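Local structure of amine oxidase (Emericella nidulans, 3PGB) at residues Ser426-Ser431 with Leu445-Phe450; Val347-Phe352 with Val471-Arg476. The protein contains copper and one topaquinone per subunit and probably oxidises primary amines to aldehydes. All blocks are in the same frame, centred on the assembly; numbering follows the deposited sequence.

Contact 1. Residues Ser426-Ser431 with Leu445-Phe450; sequences SYLNTS and LCLFEF. With NAG (2-acetamido-2-deoxy-beta-D-glucopyranose), chain H.
Ser426 and Leu447 face each other as an antiparallel hydrogen-bonded pair. Leu447 N gives its hydrogen to Ser426 O at 2.8 Å, and Ser426 N returns a bond to Leu447 O at 3.0 Å. Two residues on, Leu428 and Leu445 form a second such pair that is longer, with Leu445 N 3.2 Å from Leu428 O, and the return hydrogen bond, from Leu428 N to Leu445 O, is weak. Tyr427 and Cys446 make the non-hydrogen-bonded pair between them, where Tyr427 CA lies 3.2 Å from Leu445 O in a CA-H...O contact.

The side chains divide between two faces. On one, the Tyr427 ring lies against Cys446, which meets it obliquely, Tyr427 CE2 being 3.6 Å from Cys446 CB; Cys446 SG continues into the disulfide with Cys421, and Lys417 adds a cation-pi contact to the ring. On the other, the CD1 methyls of Leu428 and Leu447 meet at 4.0 Å, while Ser426 OG, turned between its own N and carbonyl carbon (chi1 69°), lies 3.5 Å from Leu447 CB and is hydrogen-bonded to Tyr338 OH. Beyond the last pair, Thr430 CG2 packs at about a right angle to the Leu445 side chain, 3.6 Å from Leu445 CG, and Thr430 OG1 is hydrogen-bonded to Ser444 OG.

Asn429 points away from the partner strand and carries an N-linked sugar, its ND2 joined to C1 of the N-acetylglucosamine. Its OD1 accepts a hydrogen bond from Asp443 N, which should steady the amide at the glycan root.

These are the two arms of the β-hairpin 426-434/437-451. Leu428 and Leu445 rest on Ile356 of strand 352-359, and strand 437-451 pairs on its other edge with strand 464-479.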
# COMPACT_ATOMS: atom_id res chain seq x y z
N SER A 426 -14.93 17.65 -9.21
CA SER A 426 -14.76 18.92 -9.91
C SER A 426 -13.46 18.83 -10.70
O SER A 426 -12.51 18.16 -10.28
CB SER A 426 -14.78 20.12 -8.96
OG SER A 426 -13.64 20.17 -8.13
N TYR A 427 -13.44 19.47 -11.86
CA TYR A 427 -12.35 19.33 -12.82
C TYR A 427 -11.80 20.69 -13.17
O TYR A 427 -12.55 21.55 -13.63
CB TYR A 427 -12.85 18.65 -14.09
CG TYR A 427 -13.19 17.18 -13.94
CD1 TYR A 427 -14.45 16.78 -13.54
CD2 TYR A 427 -12.23 16.20 -14.20
CE1 TYR A 427 -14.76 15.42 -13.39
CE2 TYR A 427 -12.53 14.85 -14.06
CZ TYR A 427 -13.79 14.46 -13.65
OH TYR A 427 -14.10 13.11 -13.51
N LEU A 428 -10.51 20.89 -12.94
CA LEU A 428 -9.84 22.13 -13.33
C LEU A 428 -9.12 21.95 -14.66
O LEU A 428 -8.91 20.82 -15.12
CB LEU A 428 -8.83 22.56 -12.26
CG LEU A 428 -9.41 22.89 -10.89
CD1 LEU A 428 -8.30 23.07 -9.87
CD2 LEU A 428 -10.29 24.14 -10.97
N ASN A 429 -8.77 23.07 -15.28
CA ASN A 429 -7.95 23.07 -16.49
C ASN A 429 -6.47 23.15 -16.15
O ASN A 429 -6.08 23.53 -15.03
CB ASN A 429 -8.30 24.27 -17.37
CG ASN A 429 -9.62 24.11 -18.10
OD1 ASN A 429 -10.24 23.05 -18.07
ND2 ASN A 429 -10.05 25.19 -18.76
N THR A 430 -5.64 22.78 -17.12
CA THR A 430 -4.22 23.10 -17.11
C THR A 430 -3.85 23.48 -18.53
O THR A 430 -4.47 23.02 -19.49
CB THR A 430 -3.34 21.93 -16.64
OG1 THR A 430 -3.60 20.76 -17.44
CG2 THR A 430 -3.57 21.62 -15.17
N SER A 431 -2.85 24.34 -18.68
CA SER A 431 -2.35 24.71 -20.00
C SER A 431 -0.84 24.64 -20.06
O SER A 431 -0.16 24.56 -19.03
CB SER A 431 -2.82 26.11 -20.39
OG SER A 431 -2.44 27.05 -19.41
N LEU A 445 -7.10 18.26 -14.48
CA LEU A 445 -7.00 18.00 -13.04
C LEU A 445 -8.37 17.59 -12.54
O LEU A 445 -9.39 18.04 -13.07
CB LEU A 445 -6.55 19.25 -12.27
CG LEU A 445 -5.12 19.75 -12.47
CD1 LEU A 445 -4.91 21.05 -11.70
CD2 LEU A 445 -4.10 18.70 -12.03
N CYS A 446 -8.41 16.74 -11.52
CA CYS A 446 -9.67 16.47 -10.84
C CYS A 446 -9.51 16.55 -9.33
O CYS A 446 -8.42 16.35 -8.78
CB CYS A 446 -10.27 15.13 -11.29
SG CYS A 446 -9.48 13.66 -10.65
N LEU A 447 -10.61 16.90 -8.67
CA LEU A 447 -10.66 17.06 -7.23
C LEU A 447 -11.88 16.30 -6.76
O LEU A 447 -12.95 16.45 -7.35
CB LEU A 447 -10.80 18.54 -6.86
CG LEU A 447 -9.64 19.48 -7.17
CD1 LEU A 447 -10.04 20.93 -6.92
CD2 LEU A 447 -8.42 19.11 -6.32
N PHE A 448 -11.74 15.50 -5.71
CA PHE A 448 -12.89 14.79 -5.19
C PHE A 448 -12.69 14.22 -3.80
O PHE A 448 -11.59 13.81 -3.42
CB PHE A 448 -13.30 13.65 -6.14
CG PHE A 448 -12.23 12.63 -6.36
CD1 PHE A 448 -11.26 12.84 -7.33
CD2 PHE A 448 -12.18 11.47 -5.61
CE1 PHE A 448 -10.26 11.89 -7.55
CE2 PHE A 448 -11.19 10.53 -5.82
CZ PHE A 448 -10.23 10.74 -6.79
N GLU A 449 -13.79 14.18 -3.05
CA GLU A 449 -13.86 13.37 -1.84
C GLU A 449 -14.13 11.91 -2.22
O GLU A 449 -14.72 11.62 -3.27
CB GLU A 449 -14.97 13.86 -0.92
CG GLU A 449 -14.61 15.09 -0.13
CD GLU A 449 -15.55 15.27 1.05
OE1 GLU A 449 -16.77 15.17 0.83
OE2 GLU A 449 -15.07 15.50 2.18
N PHE A 450 -13.70 10.99 -1.36
CA PHE A 450 -13.93 9.57 -1.59
C PHE A 450 -14.06 8.87 -0.26
O PHE A 450 -13.20 9.00 0.60
CB PHE A 450 -12.77 8.98 -2.40
CG PHE A 450 -13.06 7.63 -2.98
CD1 PHE A 450 -13.61 7.50 -4.25
CD2 PHE A 450 -12.80 6.47 -2.25
CE1 PHE A 450 -13.89 6.25 -4.78
CE2 PHE A 450 -13.08 5.22 -2.77
CZ PHE A 450 -13.62 5.10 -4.04
C1 NAG H . -11.26 25.30 -19.55
C2 NAG H . -12.33 26.15 -18.88
C3 NAG H . -13.53 26.40 -19.81
C4 NAG H . -13.09 26.85 -21.20
C5 NAG H . -12.01 25.92 -21.71
C6 NAG H . -11.47 26.35 -23.08
C7 NAG H . -13.11 26.22 -16.57
C8 NAG H . -13.52 25.44 -15.35
N2 NAG H . -12.76 25.52 -17.64
O3 NAG H . -14.34 27.41 -19.25
O4 NAG H . -14.19 26.88 -22.09
O5 NAG H . -10.94 25.91 -20.78
O6 NAG H . -10.78 27.58 -22.93
O7 NAG H . -13.10 27.45 -16.54

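Contact 2. Residues Val347-Phe352 with Val471-Arg476; sequences VTWMDF and VYFTLR
Trp349 and Phe473 pack between strands of the β-sandwich that forms the catalytic domain of copper amine oxidases. Strand 347-349 runs nearly antiparallel to strand 471-476, but their axes remain 9.4 Å apart, so side chains bridge the gap. A type II' β turn from Trp349 to Phe352 closes the hairpin to which the tryptophan belongs; Phe352 N is hydrogen-bonded to Trp349 O at 2.8 Å across it, and Trp349 N to Phe352 O at 2.9 Å.

Aromatic contacts dominate. The five-membered ring of Trp349 and the Phe473 ring form an offset stack, centroids 4.8 Å apart and planes 25° from parallel. Each side chain also lays its CB over the other's ring in a reciprocal CH-pi arrangement, closer for Phe473 CB, which is 3.4 Å from the centroid of the tryptophan's five-membered ring. With CG anti to the backbone N in both residues (chi1 171° and -174°), the side chains reach into the gap and slide past one another in opposite directions. Met350 CG lies over the opposite face of the indole, which is thus sandwiched.

The remaining apolar contact is slighter: Val347 CG1 approaches Phe473 CZ at 3.9 Å, obliquely to the ring.

Polar atoms border the indole. Its NE1 donates to Glu449 OE2, satisfying the buried nitrogen and helping to fix the ring's rotation. At the ring edge, in the indole plane, Val471 O lies 3.6 Å from Trp349 CZ2.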
# COMPACT_ATOMS: atom_id res chain seq x y z
N VAL A 347 -7.36 25.75 -3.00
CA VAL A 347 -8.30 24.74 -2.52
C VAL A 347 -8.27 24.69 -1.00
O VAL A 347 -7.20 24.76 -0.40
CB VAL A 347 -7.91 23.35 -3.06
CG1 VAL A 347 -8.83 22.26 -2.50
CG2 VAL A 347 -7.91 23.35 -4.58
N THR A 348 -9.44 24.57 -0.38
CA THR A 348 -9.52 24.20 1.04
C THR A 348 -10.46 23.01 1.22
O THR A 348 -11.53 22.96 0.62
CB THR A 348 -9.95 25.37 1.97
OG1 THR A 348 -11.38 25.51 1.97
CG2 THR A 348 -9.30 26.69 1.55
N TRP A 349 -10.04 22.06 2.05
CA TRP A 349 -10.85 20.90 2.40
C TRP A 349 -10.68 20.65 3.90
O TRP A 349 -9.59 20.33 4.37
CB TRP A 349 -10.43 19.67 1.58
CG TRP A 349 -11.07 18.37 2.04
CD1 TRP A 349 -12.33 17.94 1.76
CD2 TRP A 349 -10.47 17.36 2.86
NE1 TRP A 349 -12.55 16.71 2.35
CE2 TRP A 349 -11.42 16.34 3.03
CE3 TRP A 349 -9.21 17.22 3.45
CZ2 TRP A 349 -11.16 15.19 3.78
CZ3 TRP A 349 -8.95 16.08 4.20
CH2 TRP A 349 -9.92 15.08 4.35
N MET A 350 -11.77 20.81 4.65
CA MET A 350 -11.78 20.56 6.09
C MET A 350 -10.67 21.40 6.74
O MET A 350 -10.70 22.62 6.65
CB MET A 350 -11.63 19.06 6.35
CG MET A 350 -12.66 18.20 5.62
SD MET A 350 -14.30 18.37 6.34
CE MET A 350 -15.33 17.96 4.93
N ASP A 351 -9.68 20.74 7.35
CA ASP A 351 -8.56 21.43 8.00
C ASP A 351 -7.38 21.74 7.08
O ASP A 351 -6.40 22.34 7.53
CB ASP A 351 -8.06 20.60 9.17
CG ASP A 351 -9.07 20.48 10.29
OD1 ASP A 351 -8.79 19.74 11.25
OD2 ASP A 351 -10.13 21.12 10.22
N PHE A 352 -7.46 21.34 5.81
CA PHE A 352 -6.36 21.48 4.85
C PHE A 352 -6.59 22.62 3.87
O PHE A 352 -7.73 22.95 3.53
CB PHE A 352 -6.19 20.20 4.03
CG PHE A 352 -5.52 19.08 4.76
CD1 PHE A 352 -4.14 19.00 4.81
CD2 PHE A 352 -6.26 18.09 5.38
CE1 PHE A 352 -3.51 17.96 5.48
CE2 PHE A 352 -5.64 17.05 6.04
CZ PHE A 352 -4.26 16.99 6.09
N VAL A 471 -13.33 9.37 5.18
CA VAL A 471 -13.58 10.23 4.04
C VAL A 471 -12.35 11.09 3.79
O VAL A 471 -11.91 11.82 4.69
CB VAL A 471 -14.82 11.11 4.27
CG1 VAL A 471 -15.10 11.95 3.02
CG2 VAL A 471 -16.02 10.26 4.62
N TYR A 472 -11.79 10.99 2.58
CA TYR A 472 -10.56 11.69 2.24
C TYR A 472 -10.66 12.46 0.92
O TYR A 472 -11.52 12.17 0.09
CB TYR A 472 -9.38 10.70 2.20
CG TYR A 472 -9.46 9.64 1.12
CD1 TYR A 472 -8.84 9.82 -0.11
CD2 TYR A 472 -10.14 8.45 1.34
CE1 TYR A 472 -8.91 8.84 -1.10
CE2 TYR A 472 -10.21 7.47 0.37
CZ TYR A 472 -9.59 7.68 -0.85
OH TYR A 472 -9.67 6.70 -1.81
N PHE A 473 -9.76 13.44 0.75
CA PHE A 473 -9.74 14.31 -0.43
C PHE A 473 -8.55 13.98 -1.34
O PHE A 473 -7.45 13.73 -0.86
CB PHE A 473 -9.67 15.76 0.02
CG PHE A 473 -9.79 16.76 -1.09
CD1 PHE A 473 -11.04 17.12 -1.57
CD2 PHE A 473 -8.66 17.35 -1.63
CE1 PHE A 473 -11.15 18.05 -2.59
CE2 PHE A 473 -8.77 18.28 -2.65
CZ PHE A 473 -10.02 18.63 -3.14
N THR A 474 -8.79 14.00 -2.65
CA THR A 474 -7.78 13.66 -3.66
C THR A 474 -7.65 14.73 -4.74
O THR A 474 -8.66 15.23 -5.24
CB THR A 474 -8.11 12.32 -4.39
OG1 THR A 474 -8.04 11.22 -3.46
CG2 THR A 474 -7.14 12.07 -5.54
N LEU A 475 -6.42 15.09 -5.07
CA LEU A 475 -6.13 15.93 -6.23
C LEU A 475 -5.35 15.06 -7.19
O LEU A 475 -4.35 14.47 -6.79
CB LEU A 475 -5.28 17.15 -5.84
CG LEU A 475 -4.65 17.98 -6.97
CD1 LEU A 475 -5.65 18.32 -8.07
CD2 LEU A 475 -4.02 19.26 -6.42
N ARG A 476 -5.80 14.96 -8.43
CA ARG A 476 -5.19 14.03 -9.36
C ARG A 476 -4.89 14.61 -10.75
O ARG A 476 -5.63 15.44 -11.27
CB ARG A 476 -6.06 12.79 -9.49
CG ARG A 476 -5.63 11.81 -10.56
CD ARG A 476 -6.44 10.55 -10.47
NE ARG A 476 -6.30 9.89 -9.17
CZ ARG A 476 -7.10 8.92 -8.73
NH1 ARG A 476 -8.11 8.48 -9.47
NH2 ARG A 476 -6.88 8.38 -7.53

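In the fold
Both contacts are largely buried and share one sheet neighbourhood, with strand 437-451 of contact 1 hydrogen-bonded to strand 464-479 of contact 2 and the centres about 11 Å apart. Their chemistry differs with place: contact 1 is in-sheet pairing by backbone bonds within one local hairpin and carries a glycan on the partly exposed Asn429, whereas contact 2 is packing of side chains across the space between strands distant in sequence, carried by aromatic rings. Along the chain, contact 1 is nested inside the loop that contact 2 closes. Besides the probable backbone hydrogen bond from Phe450 N to Tyr472 O (2.9 Å), Leu447 CD2 packs on Leu475 CD1 at 3.4 Å. Both also touch the second subunit.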